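Local coordinates for CdiI immunity protein (Cupriavidus taiwanensis, PDB 5T87) that probably protects its producer by binding and neutralising the CdiA toxin of the same contact-dependent growth inhibition system, with which it forms a complex, at residues Cys32-Ile35 and Ala36-Asp40; Arg63-Ala66 and Val67-Gly71; Asp81-Met84 and Ala85-Leu89. All coordinates share one frame; numbering follows the deposited sequence.

Contact 1: residues Cys32-Ile35 and Ala36-Asp40; sequences CLSI and AYYED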
loop_
_atom_site.group_PDB
_atom_site.type_symbol
_atom_site.label_atom_id
_atom_site.label_comp_id
_atom_site.label_asym_id
_atom_site.label_seq_id
_atom_site.Cartn_x
_atom_site.Cartn_y
_atom_site.Cartn_z
ATOM N N CYS A 32 -8.570 5.537 -4.734
ATOM C CA CYS A 32 -7.135 5.460 -4.494
ATOM C C CYS A 32 -6.589 4.084 -4.770
ATOM O O CYS A 32 -5.571 3.939 -5.418
ATOM C CB CYS A 32 -6.794 5.871 -3.069
ATOM S SG CYS A 32 -7.086 7.639 -2.784
ATOM N N LEU A 33 -7.271 3.054 -4.301
ATOM C CA LEU A 33 -6.780 1.700 -4.528
ATOM C C LEU A 33 -6.958 1.219 -5.963
ATOM O O LEU A 33 -6.105 0.486 -6.466
ATOM C CB LEU A 33 -7.412 0.724 -3.560
ATOM C CG LEU A 33 -6.823 0.789 -2.157
ATOM C CD1 LEU A 33 -7.748 0.028 -1.210
ATOM C CD2 LEU A 33 -5.393 0.241 -2.109
ATOM N N SER A 34 -8.034 1.630 -6.628
ATOM C CA SER A 34 -8.211 1.289 -8.033
ATOM C C SER A 34 -7.047 1.866 -8.875
ATOM O O SER A 34 -6.494 1.196 -9.766
ATOM C CB SER A 34 -9.555 1.792 -8.542
ATOM O OG SER A 34 -9.849 1.203 -9.802
ATOM N N ILE A 35 -6.679 3.100 -8.553
ATOM C CA ILE A 35 -5.499 3.734 -9.113
ATOM C C ILE A 35 -4.256 2.923 -8.772
ATOM O O ILE A 35 -3.463 2.603 -9.658
ATOM C CB ILE A 35 -5.346 5.185 -8.598
ATOM C CG1 ILE A 35 -6.401 6.086 -9.242
ATOM C CG2 ILE A 35 -3.958 5.728 -8.883
ATOM C CD1 ILE A 35 -6.645 7.371 -8.484
ATOM N N ALA A 36 -4.079 2.606 -7.497
ATOM C CA ALA A 36 -2.857 1.936 -7.068
ATOM C C ALA A 36 -2.653 0.607 -7.779
ATOM O O ALA A 36 -1.544 0.336 -8.219
ATOM C CB ALA A 36 -2.847 1.732 -5.571
ATOM N N TYR A 37 -3.724 -0.178 -7.933
ATOM C CA TYR A 37 -3.633 -1.558 -8.432
ATOM C C TYR A 37 -3.788 -1.704 -9.937
ATOM O O TYR A 37 -3.237 -2.644 -10.507
ATOM C CB TYR A 37 -4.682 -2.485 -7.738
ATOM C CG TYR A 37 -4.252 -3.100 -6.417
ATOM C CD1 TYR A 37 -3.517 -2.360 -5.498
ATOM C CD2 TYR A 37 -4.622 -4.415 -6.064
ATOM C CE1 TYR A 37 -3.130 -2.902 -4.285
ATOM C CE2 TYR A 37 -4.251 -4.964 -4.831
ATOM C CZ TYR A 37 -3.494 -4.195 -3.946
ATOM O OH TYR A 37 -3.047 -4.645 -2.723
ATOM N N TYR A 38 -4.548 -0.814 -10.573
ATOM C CA TYR A 38 -4.948 -0.999 -11.984
ATOM C C TYR A 38 -4.559 0.083 -13.013
ATOM O O TYR A 38 -4.549 -0.237 -14.190
ATOM C CB TYR A 38 -6.459 -1.266 -12.064
ATOM C CG TYR A 38 -6.905 -2.310 -11.064
ATOM C CD1 TYR A 38 -6.394 -3.609 -11.116
ATOM C CD2 TYR A 38 -7.805 -2.000 -10.044
ATOM C CE1 TYR A 38 -6.771 -4.570 -10.192
ATOM C CE2 TYR A 38 -8.188 -2.953 -9.112
ATOM C CZ TYR A 38 -7.669 -4.241 -9.185
ATOM O OH TYR A 38 -8.049 -5.211 -8.260
ATOM N N GLU A 39 -4.251 1.322 -12.618
ATOM C CA GLU A 39 -3.871 2.361 -13.617
ATOM C C GLU A 39 -2.376 2.301 -13.930
ATOM O O GLU A 39 -1.553 2.071 -13.039
ATOM C CB GLU A 39 -4.275 3.782 -13.194
ATOM C CG GLU A 39 -5.787 3.982 -12.959
ATOM C CD GLU A 39 -6.657 3.817 -14.218
ATOM O OE1 GLU A 39 -6.161 4.148 -15.329
ATOM O OE2 GLU A 39 -7.838 3.368 -14.092
ATOM N N ASP A 40 -2.041 2.484 -15.203
ATOM C CA ASP A 40 -0.657 2.347 -15.677
ATOM C C ASP A 40 0.038 3.650 -16.003
ATOM O O ASP A 40 1.229 3.647 -16.244
ATOM C CB ASP A 40 -0.619 1.438 -16.918
ATOM C CG ASP A 40 -0.819 -0.031 -16.571
ATOM O OD1 ASP A 40 -0.659 -0.380 -15.380
ATOM O OD2 ASP A 40 -1.127 -0.840 -17.483
#
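The carbonyl oxygen of Ser34 accepts the backbone N-H of Tyr38, with Ser34 O 2.9 Å from Tyr38 N, in the last turn of helix 25-38 of this mainly helical protein. Two further i to i+4 bonds, Ala36 N to Cys32 O and Tyr37 N to Leu33 O, are just as short. The next, Glu39 N to Ile35 O, is weak at 3.3 Å, and Glu39 is the first residue after the helix to leave helical backbone angles. The Tyr38 side chain swings back beside its own backbone N (chi1 -47°), which brings its CD2 to 3.5 Å from Ser34 O. The Ser34 hydroxyl meets the same ring at its edge and in its plane, OG lying 3.8 Å from Tyr38 CD2. From the neighbouring position, Tyr37 CB covers one face of the Tyr38 ring, 3.6 Å above the plane and over its centre. The polar ends of the pair reach away to the N-terminal region: Ser34 OG is hydrogen-bonded to Ile11 N, and Tyr38 OH to Pro8 O. One residue earlier along the helix, the next i to i+4 pair, Leu33 CD2 and Tyr37 CE1, makes a loose apolar contact at 4.4 Å. Both residues pack on His46 of the CdiA toxin chain, and Tyr37 OH adds a weak hydrogen bond to Gly47 O of that chain, so this face of the helix end belongs to the toxin interface. Glu39 folds back instead: its chain bends at chi2 (-65°), and its carboxylate is gripped by a salt bridge to Arg10 and a hydrogen bond from Asn13. The first torsion (chi1 -59°) keeps CG beside the backbone N, and Glu39 CG thus lies 3.9 Å from Ile35 CA.

Contact 2: residues Arg63-Ala66 and Val67-Gly71; sequences RSLA and VTCVG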
loop_
_atom_site.group_PDB
_atom_site.type_symbol
_atom_site.label_atom_id
_atom_site.label_comp_id
_atom_site.label_asym_id
_atom_site.label_seq_id
_atom_site.Cartn_x
_atom_site.Cartn_y
_atom_site.Cartn_z
ATOM N N ARG A 63 -5.465 10.356 3.696
ATOM C CA ARG A 63 -4.193 10.941 3.282
ATOM C C ARG A 63 -3.092 9.903 3.370
ATOM O O ARG A 63 -2.287 9.753 2.455
ATOM C CB ARG A 63 -3.873 12.155 4.146
ATOM C CG ARG A 63 -4.890 13.265 3.952
ATOM C CD ARG A 63 -4.724 14.416 4.913
ATOM N NE ARG A 63 -3.493 15.146 4.653
ATOM C CZ ARG A 63 -2.519 15.384 5.534
ATOM N NH1 ARG A 63 -2.598 14.972 6.802
ATOM N NH2 ARG A 63 -1.455 16.062 5.142
ATOM N N SER A 64 -3.098 9.164 4.464
ATOM C CA SER A 64 -2.139 8.098 4.692
ATOM C C SER A 64 -2.284 6.969 3.666
ATOM O O SER A 64 -1.279 6.460 3.142
ATOM C CB SER A 64 -2.300 7.566 6.122
ATOM O OG SER A 64 -1.164 6.819 6.514
ATOM N N LEU A 65 -3.526 6.598 3.367
ATOM C CA LEU A 65 -3.789 5.561 2.373
ATOM C C LEU A 65 -3.252 5.956 0.978
ATOM O O LEU A 65 -2.640 5.141 0.257
ATOM C CB LEU A 65 -5.290 5.251 2.303
ATOM C CG LEU A 65 -5.696 4.263 1.201
ATOM C CD1 LEU A 65 -4.985 2.943 1.388
ATOM C CD2 LEU A 65 -7.196 4.064 1.134
ATOM N N ALA A 66 -3.489 7.213 0.610
ATOM C CA ALA A 66 -3.012 7.749 -0.674
ATOM C C ALA A 66 -1.495 7.631 -0.816
ATOM O O ALA A 66 -0.993 7.273 -1.891
ATOM C CB ALA A 66 -3.456 9.194 -0.838
ATOM N N VAL A 67 -0.772 7.901 0.269
ATOM C CA VAL A 67 0.678 7.703 0.278
ATOM C C VAL A 67 1.027 6.236 0.063
ATOM O O VAL A 67 1.828 5.914 -0.772
ATOM C CB VAL A 67 1.296 8.188 1.593
ATOM C CG1 VAL A 67 2.756 7.753 1.723
ATOM C CG2 VAL A 67 1.189 9.700 1.687
ATOM N N THR A 68 0.401 5.351 0.827
ATOM C CA THR A 68 0.575 3.914 0.653
ATOM C C THR A 68 0.298 3.510 -0.798
ATOM O O THR A 68 1.050 2.732 -1.381
ATOM C CB THR A 68 -0.305 3.138 1.673
ATOM O OG1 THR A 68 0.321 3.205 2.957
ATOM C CG2 THR A 68 -0.495 1.669 1.300
ATOM N N CYS A 69 -0.756 4.070 -1.379
ATOM C CA CYS A 69 -1.057 3.863 -2.797
ATOM C C CYS A 69 0.049 4.341 -3.742
ATOM O O CYS A 69 0.300 3.709 -4.772
ATOM C CB CYS A 69 -2.377 4.532 -3.169
ATOM S SG CYS A 69 -3.787 3.590 -2.579
ATOM N N VAL A 70 0.713 5.439 -3.392
ATOM C CA VAL A 70 1.875 5.901 -4.181
ATOM C C VAL A 70 2.976 4.836 -4.123
ATOM O O VAL A 70 3.655 4.576 -5.132
ATOM C CB VAL A 70 2.369 7.309 -3.736
ATOM C CG1 VAL A 70 3.721 7.671 -4.351
ATOM C CG2 VAL A 70 1.336 8.369 -4.108
ATOM N N GLY A 71 3.108 4.203 -2.954
ATOM C CA GLY A 71 3.984 3.048 -2.772
ATOM C C GLY A 71 3.660 1.905 -3.702
ATOM O O GLY A 71 4.562 1.257 -4.228
#
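Two successive turns of helix 60-76, which runs through the middle of the mainly helical fold, bring Arg63-Ala66 against Val67-Gly71. Four consecutive i to i+4 bonds of a regular alpha helix join them. The shortest runs from Cys69 N to Leu65 O, 2.7 Å. The straightest at the hydrogen, at 173°, is Thr68 N to Ser64 O, 3.1 Å. Val67 N to Arg63 O is longer at 3.2 Å, while Val70 N to Ala66 O, 2.9 Å, is the most bent of the four. Side chains then sort onto different sides of the helix. Leu65 and Cys69 share one side: Leu65 stretches its CG away from the backbone N (chi1 175°) and brings the CD1 branch alongside the thiol, 4.2 Å from Cys69 SG. Residues of helix 25-38 cover this pair, and Leu65 also packs on Arg39 of the CdiA toxin chain. Thr68, which packs on Asp38 of the CdiA toxin chain, faces helix 96-114 together with Ser64, both touching Ala101; Thr68 CB sits 3.4 Å from Leu65 O. The two valines serve another side, toward helices 42-53 and 82-91. They adopt the same rotamer (chi1 169° in both), with CG1 opposite the backbone N and CG2 turned back beside it. Each CG2 methyl is thereby laid against the carbonyl oxygen that accepts the valine's own N-H. Val67 CG2 stands 3.6 Å from Arg63 O, and on the next turn face the equivalent methyl, Val70 CG2, comes to 3.4 Å from Ala66 O.

Contact 3: residues Asp81-Met84 and Ala85-Leu89; sequences DVAM and AEEFL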
loop_
_atom_site.group_PDB
_atom_site.type_symbol
_atom_site.label_atom_id
_atom_site.label_comp_id
_atom_site.label_asym_id
_atom_site.label_seq_id
_atom_site.Cartn_x
_atom_site.Cartn_y
_atom_site.Cartn_z
ATOM N N ASP A 81 8.624 8.468 -12.637
ATOM C CA ASP A 81 9.632 9.477 -12.363
ATOM C C ASP A 81 10.148 9.266 -10.938
ATOM O O ASP A 81 9.519 9.690 -9.983
ATOM C CB ASP A 81 9.008 10.870 -12.528
ATOM C CG ASP A 81 10.036 11.971 -12.660
ATOM O OD1 ASP A 81 11.158 11.822 -12.145
ATOM O OD2 ASP A 81 9.710 13.008 -13.272
ATOM N N VAL A 82 11.293 8.607 -10.814
ATOM C CA VAL A 82 11.818 8.175 -9.520
ATOM C C VAL A 82 12.123 9.373 -8.634
ATOM O O VAL A 82 11.761 9.395 -7.469
ATOM C CB VAL A 82 13.108 7.328 -9.675
ATOM C CG1 VAL A 82 13.727 7.008 -8.317
ATOM C CG2 VAL A 82 12.830 6.040 -10.450
ATOM N N ALA A 83 12.808 10.361 -9.190
ATOM C CA ALA A 83 13.160 11.571 -8.439
ATOM C C ALA A 83 11.928 12.303 -7.905
ATOM O O ALA A 83 11.979 12.833 -6.802
ATOM C CB ALA A 83 13.999 12.517 -9.295
HETATM N N MSE A 84 10.840 12.333 -8.676
HETATM C CA MSE A 84 9.619 13.019 -8.249
HETATM C C MSE A 84 8.934 12.239 -7.151
HETATM O O MSE A 84 8.475 12.833 -6.160
HETATM C CB MSE A 84 8.641 13.264 -9.391
HETATM C CG MSE A 84 9.170 14.295 -10.387
HETATM SE SE MSE A 84 9.429 16.105 -9.599
HETATM C CE MSE A 84 11.405 16.052 -9.462
ATOM N N ALA A 85 8.878 10.915 -7.311
ATOM C CA ALA A 85 8.315 10.031 -6.300
ATOM C C ALA A 85 9.082 10.152 -4.982
ATOM O O ALA A 85 8.467 10.204 -3.898
ATOM C CB ALA A 85 8.309 8.590 -6.789
ATOM N N GLU A 86 10.410 10.229 -5.077
ATOM C CA GLU A 86 11.246 10.283 -3.887
ATOM C C GLU A 86 11.148 11.622 -3.146
ATOM O O GLU A 86 11.039 11.639 -1.915
ATOM C CB GLU A 86 12.693 9.959 -4.225
ATOM C CG GLU A 86 13.531 9.695 -2.985
ATOM C CD GLU A 86 14.947 9.304 -3.316
ATOM O OE1 GLU A 86 15.649 10.095 -3.988
ATOM O OE2 GLU A 86 15.357 8.200 -2.900
ATOM N N GLU A 87 11.197 12.729 -3.888
ATOM C CA GLU A 87 11.069 14.072 -3.290
ATOM C C GLU A 87 9.727 14.208 -2.579
ATOM O O GLU A 87 9.651 14.791 -1.480
ATOM C CB GLU A 87 11.253 15.199 -4.334
ATOM C CG GLU A 87 12.722 15.577 -4.537
ATOM C CD GLU A 87 13.046 16.253 -5.875
ATOM O OE1 GLU A 87 12.281 17.134 -6.334
ATOM O OE2 GLU A 87 14.098 15.912 -6.460
ATOM N N PHE A 88 8.687 13.659 -3.213
ATOM C CA PHE A 88 7.348 13.590 -2.623
ATOM C C PHE A 88 7.319 12.842 -1.281
ATOM O O PHE A 88 6.875 13.380 -0.266
ATOM C CB PHE A 88 6.380 12.934 -3.595
ATOM C CG PHE A 88 5.064 12.614 -2.990
ATOM C CD1 PHE A 88 4.174 13.631 -2.661
ATOM C CD2 PHE A 88 4.712 11.294 -2.709
ATOM C CE1 PHE A 88 2.949 13.344 -2.088
ATOM C CE2 PHE A 88 3.486 11.001 -2.145
ATOM C CZ PHE A 88 2.603 12.027 -1.836
ATOM N N LEU A 89 7.825 11.619 -1.275
ATOM C CA LEU A 89 7.779 10.812 -0.063
ATOM C C LEU A 89 8.662 11.383 1.046
ATOM O O LEU A 89 8.283 11.337 2.228
ATOM C CB LEU A 89 8.168 9.369 -0.369
ATOM C CG LEU A 89 7.227 8.624 -1.322
ATOM C CD1 LEU A 89 7.827 7.285 -1.726
ATOM C CD2 LEU A 89 5.853 8.433 -0.706
#
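Backbone bonds carry most of the contact between Asp81-Met84 and Ala85-Leu89. Ala85 N donates to Asp81 O at 3.0 Å, and Glu86 N to Val82 O at 2.9 Å. The following two are of similar length, Glu87 N to Ala83 O at 3.0 Å and Phe88 N to Met84 O at 3.1 Å. Together they form the first turns of helix 82-91, in which Asp81 holds the N-cap position and its carbonyl oxygen takes the earliest of these bonds. Van der Waals contacts come next. Met84, present as selenomethionine, and Glu87 lie side by side and point the same way along the outer surface. The Met84 chain bends at chi2 (-63°) and again beyond it, which carries the terminal methyl over to the carboxylate in a van der Waals contact, Met84 CE 3.4 Å from Glu87 OE1, although both residues also touch a crystal neighbour. Glu87 further rests its CG 3.6 Å from Ala83 O, so that the start of its side chain lies against the backbone of the preceding turn. Polar and aromatic ends of other side chains look elsewhere. Glu86 extends away and forms a salt bridge through OE2 with Arg110 of helix 96-114. The Phe88 ring leads inward, meeting Phe46 edge-to-face and Phe54 with the ring planes nearly perpendicular, while Phe88 CB stays 3.3 Å from Met84 O.

From the N terminus, contact 1 comes first, at the end of helix 25-38, followed by contact 2 in helix 60-76 and contact 3 at the start of helix 82-91. Each lies within one continuous stretch, so none encloses a loop, and they stand in series without nesting or crossing. Contact 2 is the middle member. On one side Cys69 SG packs on Ala36 CB of contact 1 at 3.6 Å; on another, Val70 CG2 meets Phe88 CE2 of contact 3 at 3.9 Å. Contacts 1 and 3 remain apart, about 10 Å between nearest atoms. Toxin residues touch contacts 1 and 2 but not contact 3.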